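Local coordinates for SusD superfamily protein (Bacteroides fragilis NCTC 9343, PDB 3NQP) that probably binds glycans at the outer membrane of the cell, as in other members of the SusD family of sugar-binding proteins, at residues D29-H34 against Y121-F126; V138-T143 against M167-S172. One frame throughout, in Å; residues are numbered along the deposited sequence.

Interaction 1 of 2, residues D29-H34 against Y121-F126; sequences DGIHKH and YGLRAF. With EDO (1,2-ethanediol), chain G.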
ATOM      1  N   ASP A  29      -1.964  19.181  11.819  0.60 16.89           N
ATOM      2  CA  ASP A  29      -0.631  18.606  11.793  0.60 17.90           C
ATOM      3  C   ASP A  29      -0.545  17.330  12.595  0.60 16.13           C
ATOM      4  O   ASP A  29       0.081  16.367  12.162  0.60 16.06           O
ATOM      5  CB  ASP A  29       0.419  19.613  12.282  0.60 19.94           C
ATOM      6  CG  ASP A  29       0.682  20.708  11.270  0.60 19.59           C
ATOM      7  OD1 ASP A  29       0.014  20.748  10.215  0.60 24.11           O
ATOM      8  OD2 ASP A  29       1.575  21.522  11.524  0.60 25.23           O
ATOM      9  N   GLY A  30      -1.159  17.334  13.775  1.00 17.87           N
ATOM     10  CA  GLY A  30      -1.189  16.152  14.645  1.00 19.09           C
ATOM     11  C   GLY A  30      -1.893  15.000  13.976  1.00 15.59           C
ATOM     12  O   GLY A  30      -1.441  13.868  14.056  1.00 13.34           O
ATOM     13  N   ILE A  31      -3.038  15.276  13.379  1.00 15.84           N
ATOM     14  CA  ILE A  31      -3.769  14.247  12.605  1.00 15.85           C
ATOM     15  C   ILE A  31      -2.836  13.623  11.553  1.00 14.72           C
ATOM     16  O   ILE A  31      -2.816  12.397  11.374  1.00 13.38           O
ATOM     17  CB  ILE A  31      -5.056  14.801  11.944  1.00 14.88           C
ATOM     18  CG1 ILE A  31      -6.194  14.956  12.982  1.00 17.67           C
ATOM     19  CG2 ILE A  31      -5.480  13.900  10.709  1.00 13.20           C
ATOM     20  CD1 ILE A  31      -7.338  15.915  12.531  1.00 12.57           C
ATOM     21  N   HIS A  32      -2.051  14.449  10.863  1.00 15.09           N
ATOM     22  CA  HIS A  32      -1.150  13.891   9.851  1.00 16.55           C
ATOM     23  C   HIS A  32       0.028  13.069  10.430  1.00 16.24           C
ATOM     24  O   HIS A  32       0.479  12.124   9.818  1.00 11.68           O
ATOM     25  CB  HIS A  32      -0.677  14.968   8.854  1.00 18.01           C
ATOM     26  CG  HIS A  32      -1.733  15.347   7.870  1.00 15.57           C
ATOM     27  ND1 HIS A  32      -2.767  16.210   8.183  1.00 17.06           N
ATOM     28  CD2 HIS A  32      -1.962  14.924   6.605  1.00 13.29           C
ATOM     29  CE1 HIS A  32      -3.576  16.311   7.147  1.00 16.42           C
ATOM     30  NE2 HIS A  32      -3.100  15.557   6.168  1.00 15.57           N
ATOM     31  N   LYS A  33       0.530  13.443  11.601  1.00 17.10           N
ATOM     32  CA  LYS A  33       1.644  12.722  12.197  1.00 15.08           C
ATOM     33  C   LYS A  33       1.132  11.373  12.747  1.00 15.11           C
ATOM     34  O   LYS A  33       1.850  10.387  12.754  1.00 13.95           O
ATOM     35  CB  LYS A  33       2.336  13.550  13.276  1.00 17.71           C
ATOM     36  CG  LYS A  33       3.001  14.854  12.707  1.00 19.00           C
ATOM     37  CD  LYS A  33       3.993  15.478  13.663  1.00 31.17           C
ATOM     38  CE  LYS A  33       4.657  16.775  13.090  1.00 40.72           C
ATOM     39  NZ  LYS A  33       4.542  16.940  11.575  1.00 37.60           N
ATOM     40  N   HIS A  34      -0.107  11.336  13.214  0.50 14.36           N
ATOM     41  CA  HIS A  34      -0.689  10.084  13.681  0.50 13.45           C
ATOM     42  C   HIS A  34      -0.956   9.183  12.488  0.50 13.96           C
ATOM     43  O   HIS A  34      -0.911   7.953  12.602  0.50 12.85           O
ATOM     44  CB  HIS A  34      -1.996  10.334  14.449  0.50 14.42           C
ATOM     45  CG  HIS A  34      -1.799  10.760  15.872  0.50 17.48           C
ATOM     46  ND1 HIS A  34      -2.558  11.749  16.467  0.50 24.25           N
ATOM     47  CD2 HIS A  34      -0.936  10.331  16.822  0.50 23.18           C
ATOM     48  CE1 HIS A  34      -2.168  11.914  17.718  0.50 20.39           C
ATOM     49  NE2 HIS A  34      -1.186  11.065  17.961  0.50 20.00           N
ATOM     50  N   TYR A 121     -12.600  14.505   6.536  1.00 14.43           N
ATOM     51  CA  TYR A 121     -13.564  13.512   6.024  1.00 14.86           C
ATOM     52  C   TYR A 121     -12.916  12.505   5.101  1.00 13.10           C
ATOM     53  O   TYR A 121     -13.248  11.322   5.148  1.00 12.63           O
ATOM     54  CB  TYR A 121     -14.705  14.190   5.304  1.00 13.32           C
ATOM     55  CG  TYR A 121     -15.775  14.767   6.203  1.00 16.52           C
ATOM     56  CD1 TYR A 121     -16.830  13.959   6.660  1.00 13.13           C
ATOM     57  CD2 TYR A 121     -15.793  16.111   6.549  1.00 17.53           C
ATOM     58  CE1 TYR A 121     -17.851  14.468   7.438  1.00 17.66           C
ATOM     59  CE2 TYR A 121     -16.821  16.623   7.369  1.00 16.81           C
ATOM     60  CZ  TYR A 121     -17.849  15.791   7.781  1.00 21.55           C
ATOM     61  OH  TYR A 121     -18.876  16.264   8.545  1.00 16.55           O
ATOM     62  N   GLY A 122     -11.967  12.955   4.278  1.00 14.12           N
ATOM     63  CA  GLY A 122     -11.191  12.044   3.462  1.00 10.27           C
ATOM     64  C   GLY A 122     -10.440  11.004   4.280  1.00 12.12           C
ATOM     65  O   GLY A 122     -10.373   9.822   3.916  1.00 13.40           O
ATOM     66  N   LEU A 123      -9.804  11.451   5.348  1.00 12.03           N
ATOM     67  CA  LEU A 123      -9.011  10.581   6.191  1.00 10.96           C
ATOM     68  C   LEU A 123      -9.874   9.653   7.009  1.00 10.66           C
ATOM     69  O   LEU A 123      -9.461   8.518   7.305  1.00 11.56           O
ATOM     70  CB  LEU A 123      -8.111  11.409   7.111  1.00 10.79           C
ATOM     71  CG  LEU A 123      -6.921  12.088   6.433  1.00 12.45           C
ATOM     72  CD1 LEU A 123      -6.145  12.968   7.472  1.00 14.98           C
ATOM     73  CD2 LEU A 123      -5.963  11.116   5.737  1.00 11.92           C
ATOM     74  N   ARG A 124     -11.092  10.074   7.340  1.00 11.87           N
ATOM     75  CA  ARG A 124     -11.965   9.167   8.075  1.00 11.64           C
ATOM     76  C   ARG A 124     -12.410   8.022   7.142  1.00 11.67           C
ATOM     77  O   ARG A 124     -12.444   6.861   7.570  1.00 12.61           O
ATOM     78  CB  ARG A 124     -13.176   9.845   8.679  1.00 11.76           C
ATOM     79  CG  ARG A 124     -13.902   8.945   9.661  1.00 12.71           C
ATOM     80  CD  ARG A 124     -14.865   9.782  10.523  1.00 14.13           C
ATOM     81  NE  ARG A 124     -15.982  10.292   9.727  1.00 16.37           N
ATOM     82  CZ  ARG A 124     -16.973  11.034  10.221  1.00 15.13           C
ATOM     83  NH1 ARG A 124     -16.976  11.384  11.505  1.00 16.51           N
ATOM     84  NH2 ARG A 124     -17.972  11.408   9.443  1.00 18.34           N
ATOM     85  N   ALA A 125     -12.681   8.337   5.876  1.00 12.26           N
ATOM     86  CA  ALA A 125     -12.895   7.316   4.861  1.00 12.53           C
ATOM     87  C   ALA A 125     -11.678   6.378   4.735  1.00 12.06           C
ATOM     88  O   ALA A 125     -11.816   5.173   4.580  1.00 10.90           O
ATOM     89  CB  ALA A 125     -13.168   7.968   3.485  1.00 11.38           C
ATOM     90  N   PHE A 126     -10.490   6.968   4.697  1.00 11.65           N
ATOM     91  CA  PHE A 126      -9.273   6.215   4.521  1.00 14.50           C
ATOM     92  C   PHE A 126      -9.128   5.144   5.598  1.00 12.28           C
ATOM     93  O   PHE A 126      -8.866   3.989   5.297  1.00 12.43           O
ATOM     94  CB  PHE A 126      -8.079   7.158   4.539  1.00 13.45           C
ATOM     95  CG  PHE A 126      -6.768   6.460   4.489  1.00 11.58           C
ATOM     96  CD1 PHE A 126      -6.212   6.118   3.277  1.00 17.27           C
ATOM     97  CD2 PHE A 126      -6.091   6.160   5.647  1.00 19.13           C
ATOM     98  CE1 PHE A 126      -5.006   5.485   3.221  1.00 14.89           C
ATOM     99  CE2 PHE A 126      -4.870   5.518   5.606  1.00 21.81           C
ATOM    100  CZ  PHE A 126      -4.329   5.176   4.379  1.00 17.56           C
TER
HETATM  101  C1  EDO G1007       4.615  16.611   7.929  1.00 41.99           C
HETATM  102  O1  EDO G1007       5.157  15.961   9.098  1.00 45.18           O
HETATM  103  C2  EDO G1007       3.129  16.298   7.811  1.00 38.78           C
HETATM  104  O2  EDO G1007       2.464  16.881   8.941  1.00 46.66           O
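L123 reaches out from helix 110-135 and presents a single methyl, CD1, to two residues of helix 21-37. The closer is I31, whose branch methyl CG2 lies 3.4 Å from L123 CD1, tighter than an ordinary van der Waals contact; the two side chains approach at a slant. Because I31 holds CG2 anti to the backbone N and CG1 beside it (chi1 -77°), the short branch, rather than the CD1 arm, does the touching. The same leucine methyl also sits 4.1 Å above one face of the H32 imidazole, displaced toward the rim, with H32 NE2 its nearest ring atom at 4.2 Å.

The ring that receives this methyl is held at both nitrogens: H32 ND1 bonds to the carbonyl O of I28 in the preceding helical turn, and NE2 to the backbone N of W198. Such a pairing fits a neutral ring with its proton on ND1, and it fixes both tilt and flip. Beyond the interface, K33 NZ donates to O1 of a 1,2-ethanediol molecule at 2.7 Å, and H32 CB lies 3.7 Å from O2 of the same diol, which probably came from the crystallisation liquor.

The backbones remain well apart, 9.1 Å between the CA atoms of I31 and L123, so leucine and isoleucine side chains bridge the gap between the helices. This buried apolar packing joins helices of the N-terminal, TPR-related part of the SusD fold. I31 also packs on L95 of helix 89-102, L123 touches L35 and W198, and the far side of helix 110-135 meets helix 163-181.

Interaction 2 of 2, residues V138-T143 against M167-S172; sequences VPLRLT and MTQIKS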
ATOM      1  N   VAL A 138     -17.109  -3.455  11.471  1.00 15.68           N
ATOM      2  CA  VAL A 138     -16.399  -2.931  12.644  1.00 15.98           C
ATOM      3  C   VAL A 138     -17.312  -1.922  13.344  1.00 16.14           C
ATOM      4  O   VAL A 138     -18.283  -1.439  12.739  1.00 16.04           O
ATOM      5  CB  VAL A 138     -15.093  -2.181  12.268  1.00 17.95           C
ATOM      6  CG1 VAL A 138     -14.038  -3.145  11.634  1.00 11.09           C
ATOM      7  CG2 VAL A 138     -15.407  -0.945  11.400  1.00 15.28           C
ATOM      8  N   PRO A 139     -17.016  -1.575  14.609  1.00 15.12           N
ATOM      9  CA  PRO A 139     -17.803  -0.533  15.286  1.00 15.80           C
ATOM     10  C   PRO A 139     -17.764   0.769  14.512  1.00 16.37           C
ATOM     11  O   PRO A 139     -16.700   1.140  14.006  1.00 15.58           O
ATOM     12  CB  PRO A 139     -17.069  -0.356  16.615  1.00 16.71           C
ATOM     13  CG  PRO A 139     -16.368  -1.638  16.849  1.00 18.42           C
ATOM     14  CD  PRO A 139     -15.964  -2.114  15.489  1.00 14.19           C
ATOM     15  N   LEU A 140     -18.897   1.456  14.370  1.00 15.20           N
ATOM     16  CA  LEU A 140     -18.897   2.748  13.687  1.00 19.04           C
ATOM     17  C   LEU A 140     -18.869   3.888  14.705  1.00 22.53           C
ATOM     18  O   LEU A 140     -19.927   4.392  15.119  1.00 18.24           O
ATOM     19  CB  LEU A 140     -20.112   2.912  12.757  1.00 19.34           C
ATOM     20  CG  LEU A 140     -19.992   2.395  11.347  1.00 22.79           C
ATOM     21  CD1 LEU A 140     -21.349   2.592  10.607  1.00 23.98           C
ATOM     22  CD2 LEU A 140     -18.757   3.084  10.599  1.00 14.07           C
ATOM     23  N   ARG A 141     -17.657   4.284  15.092  1.00 21.52           N
ATOM     24  CA  ARG A 141     -17.439   5.431  15.975  1.00 22.03           C
ATOM     25  C   ARG A 141     -17.360   6.702  15.160  1.00 22.53           C
ATOM     26  O   ARG A 141     -16.392   6.922  14.411  1.00 19.26           O
ATOM     27  CB  ARG A 141     -16.156   5.253  16.791  1.00 21.20           C
ATOM     28  CG  ARG A 141     -16.179   3.991  17.629  1.00 29.15           C
ATOM     29  CD  ARG A 141     -15.345   4.053  18.903  1.00 40.29           C
ATOM     30  NE  ARG A 141     -15.849   3.116  19.921  1.00 43.63           N
ATOM     31  CZ  ARG A 141     -15.550   1.818  19.984  1.00 51.31           C
ATOM     32  NH1 ARG A 141     -14.733   1.246  19.086  1.00 51.06           N
ATOM     33  NH2 ARG A 141     -16.074   1.075  20.957  1.00 52.94           N
ATOM     34  N   LEU A 142     -18.385   7.541  15.314  1.00 24.15           N
ATOM     35  CA  LEU A 142     -18.510   8.789  14.556  1.00 25.84           C
ATOM     36  C   LEU A 142     -18.662  10.073  15.426  1.00 29.68           C
ATOM     37  O   LEU A 142     -18.532  11.179  14.918  1.00 27.55           O
ATOM     38  CB  LEU A 142     -19.704   8.683  13.581  1.00 25.92           C
ATOM     39  CG  LEU A 142     -19.664   7.504  12.602  1.00 20.79           C
ATOM     40  CD1 LEU A 142     -20.975   7.374  11.778  1.00 26.39           C
ATOM     41  CD2 LEU A 142     -18.415   7.647  11.699  1.00 26.16           C
ATOM     42  N   THR A 143     -18.954   9.910  16.712  1.00 34.18           N
ATOM     43  CA  THR A 143     -19.166  11.035  17.621  1.00 37.64           C
ATOM     44  C   THR A 143     -18.404  10.772  18.895  1.00 37.06           C
ATOM     45  O   THR A 143     -17.304  11.295  19.049  1.00 40.87           O
ATOM     46  CB  THR A 143     -20.662  11.221  17.930  1.00 39.90           C
ATOM     47  OG1 THR A 143     -21.177  10.023  18.515  1.00 39.84           O
ATOM     48  CG2 THR A 143     -21.461  11.543  16.626  1.00 40.48           C
HETATM   49  N   MSE A 167     -19.477   0.640   4.783  1.00 14.58           N
HETATM   50  CA  MSE A 167     -19.223   1.185   3.435  1.00 14.27           C
HETATM   51  C   MSE A 167     -20.152   2.355   3.126  1.00 15.07           C
HETATM   52  O   MSE A 167     -19.780   3.293   2.430  1.00 13.73           O
HETATM   53  CB  MSE A 167     -19.427   0.122   2.359  1.00 11.90           C
HETATM   54  CG  MSE A 167     -18.994   0.581   0.960  1.00 14.21           C
HETATM   55 SE   MSE A 167     -17.230   1.374   0.792  0.75  6.54          SE
HETATM   56  CE  MSE A 167     -16.115  -0.173   1.001  1.00  9.13           C
ATOM     57  N   THR A 168     -21.371   2.299   3.620  1.00 13.09           N
ATOM     58  CA  THR A 168     -22.263   3.462   3.468  1.00 13.31           C
ATOM     59  C   THR A 168     -21.592   4.709   4.061  1.00 11.81           C
ATOM     60  O   THR A 168     -21.612   5.778   3.441  1.00 11.52           O
ATOM     61  CB  THR A 168     -23.643   3.170   4.061  1.00 16.62           C
ATOM     62  OG1 THR A 168     -24.218   2.135   3.261  1.00 17.93           O
ATOM     63  CG2 THR A 168     -24.549   4.397   4.055  1.00 15.97           C
ATOM     64  N   GLN A 169     -20.942   4.554   5.212  1.00 11.98           N
ATOM     65  CA  GLN A 169     -20.311   5.646   5.889  1.00 13.64           C
ATOM     66  C   GLN A 169     -19.080   6.108   5.151  1.00 11.86           C
ATOM     67  O   GLN A 169     -18.831   7.318   5.037  1.00 13.18           O
ATOM     68  CB  GLN A 169     -19.875   5.244   7.291  1.00 14.66           C
ATOM     69  CG  GLN A 169     -19.247   6.416   8.082  1.00 11.49           C
ATOM     70  CD  GLN A 169     -20.206   7.570   8.289  1.00 21.69           C
ATOM     71  OE1 GLN A 169     -21.393   7.366   8.517  1.00 21.59           O
ATOM     72  NE2 GLN A 169     -19.686   8.799   8.220  1.00 19.33           N
ATOM     73  N   ILE A 170     -18.287   5.130   4.704  1.00 11.44           N
ATOM     74  CA  ILE A 170     -17.100   5.440   3.924  1.00 12.97           C
ATOM     75  C   ILE A 170     -17.504   6.318   2.725  1.00 11.88           C
ATOM     76  O   ILE A 170     -16.910   7.345   2.452  1.00 14.93           O
ATOM     77  CB  ILE A 170     -16.396   4.175   3.446  1.00 10.64           C
ATOM     78  CG1 ILE A 170     -15.674   3.468   4.599  1.00 15.56           C
ATOM     79  CG2 ILE A 170     -15.407   4.511   2.397  1.00 10.36           C
ATOM     80  CD1 ILE A 170     -15.157   2.046   4.207  1.00 11.84           C
ATOM     81  N   LYS A 171     -18.506   5.891   1.986  1.00 14.40           N
ATOM     82  CA  LYS A 171     -18.898   6.620   0.780  1.00 13.64           C
ATOM     83  C   LYS A 171     -19.529   7.994   1.124  1.00 14.47           C
ATOM     84  O   LYS A 171     -19.287   8.986   0.433  1.00 14.78           O
ATOM     85  CB  LYS A 171     -19.827   5.744  -0.074  1.00 14.24           C
ATOM     86  CG  LYS A 171     -19.045   4.594  -0.797  1.00 12.88           C
ATOM     87  CD  LYS A 171     -19.928   3.621  -1.570  1.00 14.65           C
ATOM     88  CE  LYS A 171     -19.155   2.561  -2.369  1.00 16.25           C
ATOM     89  NZ  LYS A 171     -20.082   1.548  -3.009  1.00 10.16           N
ATOM     90  N   SER A 172     -20.307   8.069   2.198  1.00 15.05           N
ATOM     91  CA  SER A 172     -20.813   9.370   2.642  1.00 15.85           C
ATOM     92  C   SER A 172     -19.661  10.322   2.935  1.00 15.50           C
ATOM     93  O   SER A 172     -19.656  11.481   2.490  1.00 15.95           O
ATOM     94  CB  SER A 172     -21.670   9.183   3.878  1.00 16.50           C
ATOM     95  OG  SER A 172     -22.079  10.432   4.353  1.00 17.30           O
TER
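An irregular, extended run, 138-143, passes alongside helix 163-181, coming closest where the CA atoms of L140 and Q169 are 8.4 Å apart. In this SusD-like N-terminal region it forms part of the link between helix 110-135 and helix 163-181, folding back over the second of them near the surface. L140 and L142, two positions apart, both direct their side chains at the helix, and Q169 receives them. L140 gives the lighter touch, its CD2 methyl lying 4.1 Å from Q169 CB. The L142 and Q169 side chains come at each other head-on, L142 meeting the amide end. Both L142 methyls lie on one side of the amide plane, CD1 toward the oxygen and L142 CD2 beyond the margin between Q169 CG and NE2, 3.9 Å from Q169 NE2.

The glutamine chain leaves the helix with CG anti to the backbone N (chi1 -177°) and bends at chi2 (61°), which brings the amide beside the leucine; the twist at chi3 (38°) turns its face to the methyls. Its rotation is further settled within the helix by D173, one turn on, whose OD2 accepts from Q169 NE2. With NE2 committed there, Q169 OE1 stands 3.3 Å from L142 CD1.

How the interactions relate
Interactions 1 and 2 are linked through two helices that follow each other in the chain: 110-135 takes part in interaction 1, and 163-181 in interaction 2. Their centres are 15 Å apart, the first buried and the second near the surface. R124, next to L123, spans the interval: its NH2 packs 3.4 Å from Q169 NE2, and its NH1 comes within 3.8 Å of L142 O. D173 ties these groups together, since its OD2 takes both the salt bridge from R124 NE and the amide N-H of Q169. A125 CB rests 3.9 Å from the backbone I170 O, a van der Waals contact between the two helices. The ethanediol belongs to interaction 1, beside K33.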